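Disulfide oxidoreductase (Xylella fastidiosa, PDB 2REM) probably acts as a periplasmic thiol-disulfide oxidoreductase of the DsbA type, built on a thioredoxin fold with an inserted helical domain. Local coordinates at residues Gly68-Pro73 against Pro105-Gly110. Numbering follows the deposited sequence.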
loop_
_atom_site.group_PDB
_atom_site.type_symbol
_atom_site.label_atom_id
_atom_site.label_comp_id
_atom_site.label_asym_id
_atom_site.label_seq_id
_atom_site.Cartn_x
_atom_site.Cartn_y
_atom_site.Cartn_z
ATOM N N GLY A 68 -2.831 -3.502 13.355
ATOM C CA GLY A 68 -2.848 -4.345 14.530
ATOM C C GLY A 68 -3.285 -5.746 14.148
ATOM O O GLY A 68 -3.584 -6.014 12.982
ATOM N N GLY A 69 -3.328 -6.634 15.134
ATOM C CA GLY A 69 -3.764 -8.009 14.916
ATOM C C GLY A 69 -3.146 -8.670 13.689
ATOM O O GLY A 69 -1.918 -8.651 13.493
ATOM N N VAL A 70 -4.005 -9.256 12.854
ATOM C CA VAL A 70 -3.546 -10.049 11.716
ATOM C C VAL A 70 -2.855 -9.214 10.651
ATOM O O VAL A 70 -2.080 -9.738 9.861
ATOM C CB VAL A 70 -4.696 -10.881 11.058
ATOM C CG1 VAL A 70 -5.293 -11.872 12.067
ATOM C CG2 VAL A 70 -5.775 -9.968 10.467
ATOM N N TRP A 71 -3.159 -7.915 10.608
ATOM C CA TRP A 71 -2.597 -7.044 9.586
ATOM C C TRP A 71 -1.084 -6.946 9.718
ATOM O O TRP A 71 -0.383 -6.837 8.723
ATOM C CB TRP A 71 -3.186 -5.638 9.729
ATOM C CG TRP A 71 -4.681 -5.579 9.555
ATOM C CD1 TRP A 71 -5.652 -5.874 10.481
ATOM C CD2 TRP A 71 -5.365 -5.209 8.359
ATOM N NE1 TRP A 71 -6.909 -5.666 9.934
ATOM C CE2 TRP A 71 -6.752 -5.267 8.628
ATOM C CE3 TRP A 71 -4.935 -4.797 7.088
ATOM C CZ2 TRP A 71 -7.709 -4.940 7.665
ATOM C CZ3 TRP A 71 -5.884 -4.468 6.146
ATOM C CH2 TRP A 71 -7.253 -4.547 6.435
ATOM N N ASP A 72 -0.593 -6.955 10.957
ATOM C CA ASP A 72 0.792 -6.533 11.211
ATOM C C ASP A 72 1.847 -7.484 10.662
ATOM O O ASP A 72 2.776 -7.017 10.021
ATOM C CB ASP A 72 1.027 -6.218 12.690
ATOM C CG ASP A 72 0.355 -4.941 13.120
ATOM O OD1 ASP A 72 -0.348 -4.310 12.307
ATOM O OD2 ASP A 72 0.543 -4.558 14.284
ATOM N N PRO A 73 1.710 -8.813 10.895
ATOM C CA PRO A 73 2.635 -9.740 10.256
ATOM C C PRO A 73 2.704 -9.560 8.748
ATOM O O PRO A 73 3.795 -9.637 8.152
ATOM C CB PRO A 73 2.052 -11.120 10.602
ATOM C CG PRO A 73 1.363 -10.924 11.879
ATOM C CD PRO A 73 0.766 -9.528 11.789
ATOM N N PRO A 105 -1.687 -18.789 5.650
ATOM C CA PRO A 105 -2.810 -18.510 6.552
ATOM C C PRO A 105 -2.856 -17.037 6.985
ATOM O O PRO A 105 -1.833 -16.359 7.018
ATOM C CB PRO A 105 -2.523 -19.412 7.750
ATOM C CG PRO A 105 -1.002 -19.485 7.800
ATOM C CD PRO A 105 -0.562 -19.448 6.339
ATOM N N ILE A 106 -4.039 -16.530 7.284
ATOM C CA ILE A 106 -4.140 -15.188 7.855
ATOM C C ILE A 106 -3.851 -15.289 9.363
ATOM O O ILE A 106 -2.962 -14.608 9.891
ATOM C CB ILE A 106 -5.497 -14.533 7.541
ATOM C CG1 ILE A 106 -5.542 -14.113 6.066
ATOM C CG2 ILE A 106 -5.732 -13.296 8.425
ATOM C CD1 ILE A 106 -6.925 -13.768 5.550
ATOM N N GLN A 107 -4.557 -16.192 10.033
ATOM C CA GLN A 107 -4.432 -16.331 11.474
ATOM C C GLN A 107 -3.113 -16.975 11.841
ATOM O O GLN A 107 -2.706 -17.959 11.230
ATOM C CB GLN A 107 -5.606 -17.128 12.054
ATOM C CG GLN A 107 -6.975 -16.507 11.745
ATOM C CD GLN A 107 -7.160 -15.104 12.321
ATOM O OE1 GLN A 107 -7.684 -14.206 11.651
ATOM N NE2 GLN A 107 -6.742 -14.913 13.570
ATOM N N ASN A 108 -2.438 -16.356 12.810
ATOM C CA ASN A 108 -1.228 -16.882 13.440
ATOM C C ASN A 108 -0.123 -17.167 12.449
ATOM O O ASN A 108 0.719 -18.031 12.690
ATOM C CB ASN A 108 -1.518 -18.140 14.262
ATOM C CG ASN A 108 -2.522 -17.898 15.380
ATOM O OD1 ASN A 108 -2.532 -16.837 16.030
ATOM N ND2 ASN A 108 -3.382 -18.881 15.600
ATOM N N VAL A 109 -0.134 -16.451 11.329
ATOM C CA VAL A 109 0.956 -16.575 10.382
ATOM C C VAL A 109 2.237 -16.102 11.057
ATOM O O VAL A 109 2.237 -15.156 11.852
ATOM C CB VAL A 109 0.717 -15.753 9.096
ATOM C CG1 VAL A 109 1.020 -14.294 9.341
ATOM C CG2 VAL A 109 1.558 -16.313 7.955
ATOM N N GLY A 110 3.331 -16.776 10.746
ATOM C CA GLY A 110 4.608 -16.392 11.293
ATOM C C GLY A 110 5.711 -16.395 10.254
ATOM O O GLY A 110 5.492 -16.779 9.094
HETATM O O HOH W 1 -1.395 -12.485 10.596
#
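Val-70 leans on Ile-106 and Gln-107, and Pro-73 on Val-109, in two small patches that join the turn 68-71 and Pro-73 of the following helix to the loop 105-110. In the first patch, the CG2 methyl of Ile-106 makes an apolar contact 3.7 Å from Val-70 CB and also reaches the CG2 of that valine. The other methyl, Val-70 CG1, meets the polar amide of Gln-107, with OE1 at 3.4 Å. Gln-107 starts away from the valine, but the bend at chi2 (-61°) folds its chain back so that the amide arrives there. The second patch is apolar: a single methyl, Val-109 CG1, touches the Pro-73 ring at CB (3.6 Å).

No direct hydrogen bond crosses the contact. Instead one water donates to Val-70 O (2.9 Å) and Ile-106 O (2.7 Å), bridging the two backbones between the two patches.

Each backbone is itself turned: type II' from Gly-68 to Trp-71, type II from Ile-106 to Val-109. Gly-68 N donates to Asp-72 OD1 from above the carboxylate plane (2.8 Å), linking the turn to Asp-72, in the first turn of the helix.

The contact lies near the surface, within the helical insertion of the DsbA type that follows edge strand 58-64 of the thioredoxin sheet. Here helix 71-83 meets the loop joining helices 87-101 and 111-119; Val-109 also packs on Leu-114 of helix 111-119, and Ile-106 touches Thr-36, which precedes Cys-37 of the presumed redox-active CxxC pair.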